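Local structure of PrgA (Enterococcus faecalis, 6Z9K) at residues 104-109 / 128-134; 194-200 / 212-218. The protein provides surface exclusion on the enterococcal cell surface, protecting against unwanted conjugation, and carries the CAP domain described here, which holds a magnesium ion. All blocks are in the same frame, centred on the assembly; numbering follows the deposited sequence.

In the fold
From the N terminus, the chain enters contact 1 on helix 100-112 and returns on helix 122-132, closing an 18-residue excursion at residues 128-134. It then runs through strand 144-148 and helix 160-176 before contact 2, where strands 196-202 and 211-217 form a hairpin. The two contacts follow one another in series, neither nested nor crossed, with centres about 11 Å apart. They nevertheless touch: Ala106 O probably accepts a hydrogen bond from Ser200 OG (2.8 Å). Ala106 and Ile109 pack on Ile215, placing helix 100-112 against the sheet, while Phe134 also reaches it, meeting Tyr217 edge-to-face. This layering is consistent with the alpha-beta-alpha sandwich of CAP domains.

Contact 1 (104-109 / 128-134); sequences KFAWDI and AAKENGF
Phe105 and Phe134 form an offset stack, their ring centroids 4.2 Å apart and their planes at 15°. Phe105 CE2 lies over the centre of the Phe134 ring, whereas Phe134 CD1 sits toward the rim of the Phe105 ring. The trans chi1 of Phe105 sends its ring away from its own backbone N and across to the other helix, where CE1 comes 3.5 Å from Ala129 CA. Farther along, Ala128 CB meets Ile109 CG1 at 3.5 Å, a close fit allowed by the small side chain.

Beside this apolar layer, the amide of Asn132 spans the two helices. Its ND2 donates to Asp108 OD2 (2.8 Å) in a nearly straight bond, N-H...O 176°, directed at the anti lone pair. The other N-H turns back to Ala128 O at 2.9 Å, so both donors of ND2 are used and the amide's rotation is fixed. Asn132 OD1 accepts from Lys104 NZ at 2.9 Å, the ammonium standing above the carbonyl plane. Lys104 NZ also forms a salt bridge with Asp108 OD2, meeting it on the syn side, which probably favours the charged carboxylate.

The helices run roughly antiparallel, 145° between their directions, with axes 9.3 Å apart, and pack helix 122-132 on helix 100-112 of the CAP domain. Gly133, with positive phi, closes a Schellman motif: its N bonds Lys130 O, and Phe134 N bonds back to Ala129 O. A water joins Asp108 OD2 to Glu131 OE1, itself bonded to Tyr112. Phe105 also meets the Tyr143 ring edge-to-face and touches Ile215 of strand 211-217.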
ATOM      1  N   LYS A 104       8.977  10.413   4.199  1.00 16.13           N
ATOM      2  CA  LYS A 104       9.003  11.227   5.443  1.00 17.47           C
ATOM      3  C   LYS A 104       7.573  11.517   5.852  1.00 16.72           C
ATOM      4  O   LYS A 104       7.283  11.462   7.059  1.00 17.03           O
ATOM      5  CB  LYS A 104       9.790  12.535   5.274  1.00 18.94           C
ATOM      6  CG  LYS A 104       9.843  13.404   6.529  1.00 21.56           C
ATOM      7  CD  LYS A 104      10.652  14.635   6.312  1.00 25.89           C
ATOM      8  CE  LYS A 104      10.589  15.622   7.454  1.00 28.62           C
ATOM      9  NZ  LYS A 104       9.224  16.171   7.691  1.00 28.79           N
ATOM     10  N   PHE A 105       6.708  11.848   4.911  1.00 15.60           N
ATOM     11  CA  PHE A 105       5.312  12.179   5.224  1.00 14.77           C
ATOM     12  C   PHE A 105       4.682  10.940   5.842  1.00 14.51           C
ATOM     13  O   PHE A 105       4.028  11.027   6.938  1.00 14.18           O
ATOM     14  CB  PHE A 105       4.582  12.660   3.975  1.00 15.06           C
ATOM     15  CG  PHE A 105       3.143  13.047   4.120  1.00 14.47           C
ATOM     16  CD1 PHE A 105       2.557  13.424   5.326  1.00 15.15           C
ATOM     17  CD2 PHE A 105       2.383  13.104   2.964  1.00 13.72           C
ATOM     18  CE1 PHE A 105       1.244  13.834   5.372  1.00 14.80           C
ATOM     19  CE2 PHE A 105       1.066  13.493   3.023  1.00 14.87           C
ATOM     20  CZ  PHE A 105       0.499  13.846   4.214  1.00 14.79           C
ATOM     21  N   ALA A 106       4.835   9.785   5.187  1.00 13.77           N
ATOM     22  CA  ALA A 106       4.216   8.553   5.722  1.00 13.64           C
ATOM     23  C   ALA A 106       4.695   8.237   7.152  1.00 13.24           C
ATOM     24  O   ALA A 106       3.871   7.864   8.034  1.00 13.36           O
ATOM     25  CB  ALA A 106       4.523   7.378   4.824  1.00 13.01           C
ATOM     26  N   TRP A 107       6.005   8.372   7.413  1.00 14.39           N
ATOM     27  CA  TRP A 107       6.566   8.001   8.734  1.00 14.77           C
ATOM     28  C   TRP A 107       6.138   9.038   9.778  1.00 14.94           C
ATOM     29  O   TRP A 107       6.003   8.647  10.963  1.00 14.95           O
ATOM     30  CB  TRP A 107       8.073   7.729   8.630  1.00 15.90           C
ATOM     31  CG  TRP A 107       8.270   6.381   8.007  1.00 16.77           C
ATOM     32  CD1 TRP A 107       8.494   6.122   6.678  1.00 16.95           C
ATOM     33  CD2 TRP A 107       8.150   5.098   8.651  1.00 17.76           C
ATOM     34  NE1 TRP A 107       8.578   4.767   6.469  1.00 18.66           N
ATOM     35  CE2 TRP A 107       8.350   4.116   7.660  1.00 18.02           C
ATOM     36  CE3 TRP A 107       7.931   4.681   9.967  1.00 19.99           C
ATOM     37  CZ2 TRP A 107       8.342   2.747   7.960  1.00 18.72           C
ATOM     38  CZ3 TRP A 107       7.888   3.332  10.250  1.00 20.16           C
ATOM     39  CH2 TRP A 107       8.118   2.382   9.261  1.00 19.96           C
ATOM     40  N   ASP A 108       5.951  10.303   9.395  1.00 15.33           N
ATOM     41  CA  ASP A 108       5.380  11.297  10.325  1.00 15.69           C
ATOM     42  C   ASP A 108       3.949  10.880  10.704  1.00 15.02           C
ATOM     43  O   ASP A 108       3.594  10.955  11.919  1.00 14.93           O
ATOM     44  CB  ASP A 108       5.513  12.708   9.794  1.00 15.92           C
ATOM     45  CG  ASP A 108       6.899  13.292   9.887  1.00 18.00           C
ATOM     46  OD1 ASP A 108       7.801  12.637  10.505  1.00 17.46           O
ATOM     47  OD2 ASP A 108       7.080  14.378   9.315  1.00 18.27           O
ATOM     48  N   ILE A 109       3.151  10.458   9.732  1.00 14.36           N
ATOM     49  CA  ILE A 109       1.765  10.000  10.066  1.00 14.56           C
ATOM     50  C   ILE A 109       1.878   8.855  11.072  1.00 14.57           C
ATOM     51  O   ILE A 109       1.142   8.798  12.032  1.00 15.41           O
ATOM     52  CB  ILE A 109       0.959   9.667   8.811  1.00 13.90           C
ATOM     53  CG1 ILE A 109       0.635  10.923   7.980  1.00 13.71           C
ATOM     54  CG2 ILE A 109      -0.290   8.838   9.175  1.00 14.91           C
ATOM     55  CD1 ILE A 109      -0.043  10.677   6.662  1.00 13.75           C
ATOM     56  N   ALA A 128       0.814  15.830  10.584  1.00 13.24           N
ATOM     57  CA  ALA A 128       1.879  15.397   9.666  1.00 13.04           C
ATOM     58  C   ALA A 128       1.770  16.188   8.357  1.00 13.43           C
ATOM     59  O   ALA A 128       2.778  16.597   7.802  1.00 14.34           O
ATOM     60  CB  ALA A 128       1.815  13.906   9.421  1.00 13.02           C
ATOM     61  N   ALA A 129       0.561  16.328   7.837  1.00 13.82           N
ATOM     62  CA  ALA A 129       0.375  17.033   6.558  1.00 14.25           C
ATOM     63  C   ALA A 129       0.916  18.449   6.707  1.00 14.56           C
ATOM     64  O   ALA A 129       1.773  18.879   5.906  1.00 14.98           O
ATOM     65  CB  ALA A 129      -1.076  17.008   6.186  1.00 14.69           C
ATOM     66  N   LYS A 130       0.507  19.156   7.744  1.00 15.32           N
ATOM     67  CA  LYS A 130       0.922  20.564   7.874  1.00 17.19           C
ATOM     68  C   LYS A 130       2.457  20.647   7.952  1.00 16.48           C
ATOM     69  O   LYS A 130       3.089  21.484   7.268  1.00 15.72           O
ATOM     70  CB  LYS A 130       0.286  21.173   9.104  1.00 20.10           C
ATOM     71  CG  LYS A 130       0.760  22.606   9.320  1.00 24.34           C
ATOM     72  CD  LYS A 130       0.363  23.180  10.627  1.00 30.28           C
ATOM     73  CE  LYS A 130       1.035  24.538  10.849  1.00 34.41           C
ATOM     74  NZ  LYS A 130       0.151  25.653  10.453  1.00 38.51           N
ATOM     75  N   GLU A 131       3.084  19.756   8.731  1.00 15.40           N
ATOM     76  CA  GLU A 131       4.540  19.838   8.941  1.00 16.09           C
ATOM     77  C   GLU A 131       5.309  19.464   7.684  1.00 16.59           C
ATOM     78  O   GLU A 131       6.494  19.866   7.577  1.00 18.35           O
ATOM     79  CB  GLU A 131       4.923  18.918  10.069  1.00 15.74           C
ATOM     80  CG  GLU A 131       4.418  19.437  11.394  1.00 16.06           C
ATOM     81  CD  GLU A 131       4.627  18.475  12.557  1.00 16.01           C
ATOM     82  OE1 GLU A 131       5.467  17.557  12.444  1.00 16.34           O
ATOM     83  OE2 GLU A 131       3.990  18.723  13.600  1.00 16.60           O
ATOM     84  N   ASN A 132       4.693  18.715   6.776  1.00 15.07           N
ATOM     85  CA  ASN A 132       5.332  18.285   5.516  1.00 15.54           C
ATOM     86  C   ASN A 132       4.896  19.144   4.326  1.00 15.92           C
ATOM     87  O   ASN A 132       5.346  18.849   3.201  1.00 16.52           O
ATOM     88  CB  ASN A 132       5.071  16.791   5.276  1.00 14.80           C
ATOM     89  CG  ASN A 132       5.935  15.936   6.188  1.00 15.63           C
ATOM     90  OD1 ASN A 132       7.083  15.673   5.864  1.00 17.58           O
ATOM     91  ND2 ASN A 132       5.447  15.610   7.377  1.00 15.28           N
ATOM     92  N   GLY A 133       4.142  20.194   4.561  1.00 15.42           N
ATOM     93  CA  GLY A 133       3.771  21.172   3.537  1.00 16.52           C
ATOM     94  C   GLY A 133       2.542  20.746   2.762  1.00 16.92           C
ATOM     95  O   GLY A 133       2.280  21.371   1.701  1.00 17.86           O
ATOM     96  N   PHE A 134       1.776  19.782   3.262  1.00 15.27           N
ATOM     97  CA  PHE A 134       0.527  19.330   2.617  1.00 15.36           C
ATOM     98  C   PHE A 134      -0.670  20.051   3.221  1.00 16.11           C
ATOM     99  O   PHE A 134      -0.685  20.431   4.392  1.00 15.16           O
ATOM    100  CB  PHE A 134       0.390  17.814   2.774  1.00 15.12           C
ATOM    101  CG  PHE A 134       1.382  17.042   1.961  1.00 14.88           C
ATOM    102  CD1 PHE A 134       2.664  16.804   2.437  1.00 14.95           C
ATOM    103  CD2 PHE A 134       1.089  16.605   0.674  1.00 15.33           C
ATOM    104  CE1 PHE A 134       3.605  16.117   1.714  1.00 15.25           C
ATOM    105  CE2 PHE A 134       2.027  15.889  -0.056  1.00 16.11           C
ATOM    106  CZ  PHE A 134       3.281  15.652   0.440  1.00 16.35           C
TER
HETATM  107  O   HOH W   1       8.903  18.226   9.353  1.00 40.78           O
HETATM  108  O   HOH W   2       7.485  16.673  10.912  1.00 26.24           O

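Contact 2 (194-200 / 212-218); sequences KTALGVS and IHIISYG
Tyr217 O is gripped by two backbone donors, Thr195 N at 2.9 Å and Ala196 N at 3.0 Å. The first meets it at a C=O...N angle of 130°, tilted from the carbonyl plane, whereas the second arrives almost in line with the C=O bond, at 174°. Two consecutive residues facing one is a classic beta bulge, and Tyr217 N returns a bond to Ala196 O. Beyond it the ladder is regular and antiparallel: Gly198 with Ile215 and Ser200 with His213 are hydrogen-bonded pairs, each closed by two N-H...O bonds, and His213 N to Ser200 O is the shortest at 2.8 Å.

On the face of Ala196 and Tyr217, the tyrosine's chi1 of 52° brings CE1 to 3.4 Å from Ala196 CB, with Ala196 O over a ring face. There too, Ser200 OG lies 3.2 Å from His213 CB, although its hydrogen bond goes to Ala106 O. His213 ND1 is hydrogen-bonded to Glu144 OE2 and NE2 to Ser202 OG. On the other face, Leu197 CD1 touches Ile214 CG2 at 3.8 Å, and Val199 CG1 lies alongside Ile212 CG2. The extended Lys194 runs along the Tyr217 backbone to bring NZ within 2.9 Å of Ser216 OG; Ser188 O and a water also bind that ammonium.

Strand 144-148 adds to the far edge of strand 211-217, making this the central strand of the three-stranded sheet of the CAP domain. The Ile214 side chain is about 8 Å from both the magnesium ion and the side chain of its ligand His185. Helices 70-90 and 160-176 cover the Leu197, Val199, Ile212 and Ile214 face, and helix 100-112 packs against Ser200, Ile215 and Tyr217.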
ATOM      1  N   LYS A 194      -3.016  10.585  -8.827  1.00 22.13           N
ATOM      2  CA  LYS A 194      -1.997  10.388  -7.776  1.00 21.71           C
ATOM      3  C   LYS A 194      -0.617  10.209  -8.389  1.00 21.52           C
ATOM      4  O   LYS A 194      -0.463   9.655  -9.498  1.00 24.20           O
ATOM      5  CB  LYS A 194      -2.387   9.245  -6.861  1.00 20.36           C
ATOM      6  CG  LYS A 194      -3.486   9.609  -5.887  1.00 20.24           C
ATOM      7  CD  LYS A 194      -3.754   8.481  -4.918  1.00 20.77           C
ATOM      8  CE  LYS A 194      -4.758   8.857  -3.863  1.00 20.17           C
ATOM      9  NZ  LYS A 194      -4.983   7.747  -2.913  1.00 22.55           N
ATOM     10  N   THR A 195       0.387  10.717  -7.731  1.00 20.89           N
ATOM     11  CA  THR A 195       1.753  10.692  -8.272  1.00 23.31           C
ATOM     12  C   THR A 195       2.752  10.175  -7.261  1.00 19.02           C
ATOM     13  O   THR A 195       3.904  10.014  -7.672  1.00 19.50           O
ATOM     14  CB  THR A 195       2.170  12.098  -8.726  1.00 24.81           C
ATOM     15  OG1 THR A 195       2.239  12.977  -7.616  1.00 28.99           O
ATOM     16  CG2 THR A 195       1.237  12.587  -9.807  1.00 30.54           C
ATOM     17  N   ALA A 196       2.373   9.909  -5.990  1.00 17.36           N
ATOM     18  CA  ALA A 196       3.393   9.582  -4.979  1.00 16.71           C
ATOM     19  C   ALA A 196       2.808   8.658  -3.923  1.00 15.10           C
ATOM     20  O   ALA A 196       1.587   8.709  -3.668  1.00 16.06           O
ATOM     21  CB  ALA A 196       3.917  10.847  -4.333  1.00 17.21           C
ATOM     22  N   LEU A 197       3.646   7.796  -3.389  1.00 14.66           N
ATOM     23  CA  LEU A 197       3.232   6.858  -2.319  1.00 15.42           C
ATOM     24  C   LEU A 197       4.383   6.699  -1.338  1.00 15.11           C
ATOM     25  O   LEU A 197       5.540   6.640  -1.723  1.00 15.64           O
ATOM     26  CB  LEU A 197       2.820   5.526  -2.957  1.00 16.25           C
ATOM     27  CG  LEU A 197       2.149   4.541  -2.006  1.00 17.33           C
ATOM     28  CD1 LEU A 197       1.217   3.635  -2.776  1.00 16.97           C
ATOM     29  CD2 LEU A 197       3.160   3.682  -1.278  1.00 18.15           C
ATOM     30  N   GLY A 198       4.018   6.551  -0.064  1.00 14.91           N
ATOM     31  CA  GLY A 198       4.946   6.157   1.001  1.00 14.78           C
ATOM     32  C   GLY A 198       4.243   5.130   1.876  1.00 14.52           C
ATOM     33  O   GLY A 198       3.030   5.310   2.128  1.00 14.39           O
ATOM     34  N   VAL A 199       4.970   4.165   2.411  1.00 15.10           N
ATOM     35  CA  VAL A 199       4.413   3.143   3.343  1.00 16.01           C
ATOM     36  C   VAL A 199       5.105   3.258   4.685  1.00 17.28           C
ATOM     37  O   VAL A 199       6.325   3.242   4.738  1.00 17.89           O
ATOM     38  CB  VAL A 199       4.561   1.712   2.777  1.00 17.93           C
ATOM     39  CG1 VAL A 199       3.956   0.691   3.730  1.00 19.43           C
ATOM     40  CG2 VAL A 199       3.945   1.615   1.385  1.00 19.27           C
ATOM     41  N   SER A 200       4.326   3.320   5.739  1.00 15.88           N
ATOM     42  CA  SER A 200       4.910   3.280   7.084  1.00 15.70           C
ATOM     43  C   SER A 200       4.174   2.245   7.930  1.00 16.38           C
ATOM     44  O   SER A 200       3.162   1.669   7.516  1.00 16.10           O
ATOM     45  CB  SER A 200       4.840   4.640   7.701  1.00 15.55           C
ATOM     46  OG  SER A 200       3.497   5.121   7.663  1.00 15.07           O
ATOM     47  N   ILE A 212      -0.254  -0.974   9.091  1.00 17.13           N
ATOM     48  CA  ILE A 212       0.387  -0.565   7.817  1.00 16.69           C
ATOM     49  C   ILE A 212      -0.334   0.680   7.337  1.00 15.50           C
ATOM     50  O   ILE A 212      -1.553   0.636   7.114  1.00 16.06           O
ATOM     51  CB  ILE A 212       0.264  -1.678   6.777  1.00 17.86           C
ATOM     52  CG1 ILE A 212       0.825  -3.004   7.311  1.00 20.05           C
ATOM     53  CG2 ILE A 212       0.922  -1.181   5.476  1.00 18.41           C
ATOM     54  CD1 ILE A 212       0.492  -4.224   6.446  1.00 19.86           C
ATOM     55  N   HIS A 213       0.415   1.748   7.103  1.00 14.84           N
ATOM     56  CA  HIS A 213      -0.121   3.037   6.606  1.00 14.69           C
ATOM     57  C   HIS A 213       0.332   3.211   5.150  1.00 14.11           C
ATOM     58  O   HIS A 213       1.529   3.381   4.925  1.00 15.64           O
ATOM     59  CB  HIS A 213       0.417   4.226   7.448  1.00 14.18           C
ATOM     60  CG  HIS A 213       0.224   4.131   8.934  1.00 15.02           C
ATOM     61  ND1 HIS A 213      -0.736   4.878   9.605  1.00 14.84           N
ATOM     62  CD2 HIS A 213       0.901   3.455   9.895  1.00 14.87           C
ATOM     63  CE1 HIS A 213      -0.666   4.605  10.909  1.00 14.64           C
ATOM     64  NE2 HIS A 213       0.329   3.746  11.110  1.00 15.99           N
ATOM     65  N   ILE A 214      -0.608   3.147   4.218  1.00 14.65           N
ATOM     66  CA  ILE A 214      -0.323   3.473   2.806  1.00 15.24           C
ATOM     67  C   ILE A 214      -0.778   4.911   2.570  1.00 13.93           C
ATOM     68  O   ILE A 214      -1.945   5.213   2.652  1.00 14.09           O
ATOM     69  CB  ILE A 214      -0.988   2.454   1.858  1.00 16.14           C
ATOM     70  CG1 ILE A 214      -0.452   1.041   2.111  1.00 17.73           C
ATOM     71  CG2 ILE A 214      -0.775   2.924   0.408  1.00 16.98           C
ATOM     72  CD1 ILE A 214      -0.985  -0.043   1.145  1.00 18.91           C
ATOM     73  N   ILE A 215       0.198   5.785   2.347  1.00 14.22           N
ATOM     74  CA  ILE A 215       0.025   7.246   2.176  1.00 13.73           C
ATOM     75  C   ILE A 215       0.216   7.582   0.687  1.00 14.09           C
ATOM     76  O   ILE A 215       1.239   7.221   0.125  1.00 14.30           O
ATOM     77  CB  ILE A 215       0.973   8.012   3.108  1.00 14.24           C
ATOM     78  CG1 ILE A 215       0.849   7.535   4.570  1.00 15.19           C
ATOM     79  CG2 ILE A 215       0.694   9.491   2.921  1.00 16.12           C
ATOM     80  CD1 ILE A 215      -0.528   7.498   5.103  1.00 15.67           C
ATOM     81  N   SER A 216      -0.786   8.141   0.037  1.00 14.72           N
ATOM     82  CA  SER A 216      -0.647   8.443  -1.418  1.00 15.74           C
ATOM     83  C   SER A 216      -1.424   9.698  -1.770  1.00 15.80           C
ATOM     84  O   SER A 216      -2.360  10.081  -1.058  1.00 16.61           O
ATOM     85  CB  SER A 216      -1.073   7.255  -2.236  1.00 16.80           C
ATOM     86  OG  SER A 216      -2.411   6.887  -1.980  1.00 17.64           O
ATOM     87  N   TYR A 217      -0.989  10.401  -2.811  1.00 15.37           N
ATOM     88  CA  TYR A 217      -1.531  11.732  -3.136  1.00 15.20           C
ATOM     89  C   TYR A 217      -0.982  12.152  -4.493  1.00 15.42           C
ATOM     90  O   TYR A 217      -0.017  11.522  -5.017  1.00 14.67           O
ATOM     91  CB  TYR A 217      -1.097  12.749  -2.053  1.00 15.39           C
ATOM     92  CG  TYR A 217       0.391  12.740  -1.813  1.00 15.04           C
ATOM     93  CD1 TYR A 217       1.291  13.469  -2.598  1.00 15.67           C
ATOM     94  CD2 TYR A 217       0.926  11.959  -0.771  1.00 15.27           C
ATOM     95  CE1 TYR A 217       2.666  13.391  -2.394  1.00 16.46           C
ATOM     96  CE2 TYR A 217       2.297  11.842  -0.606  1.00 14.67           C
ATOM     97  CZ  TYR A 217       3.172  12.594  -1.372  1.00 15.71           C
ATOM     98  OH  TYR A 217       4.539  12.543  -1.217  1.00 17.35           O
ATOM     99  N   GLY A 218      -1.572  13.223  -5.002  1.00 16.52           N
ATOM    100  CA  GLY A 218      -1.028  13.995  -6.102  1.00 17.69           C
ATOM    101  C   GLY A 218      -0.518  15.362  -5.698  1.00 17.37           C
ATOM    102  O   GLY A 218      -0.630  15.729  -4.533  1.00 17.37           O
TER
HETATM  103  O   HOH W   3      -5.038   8.349  -0.152  1.00 21.80           O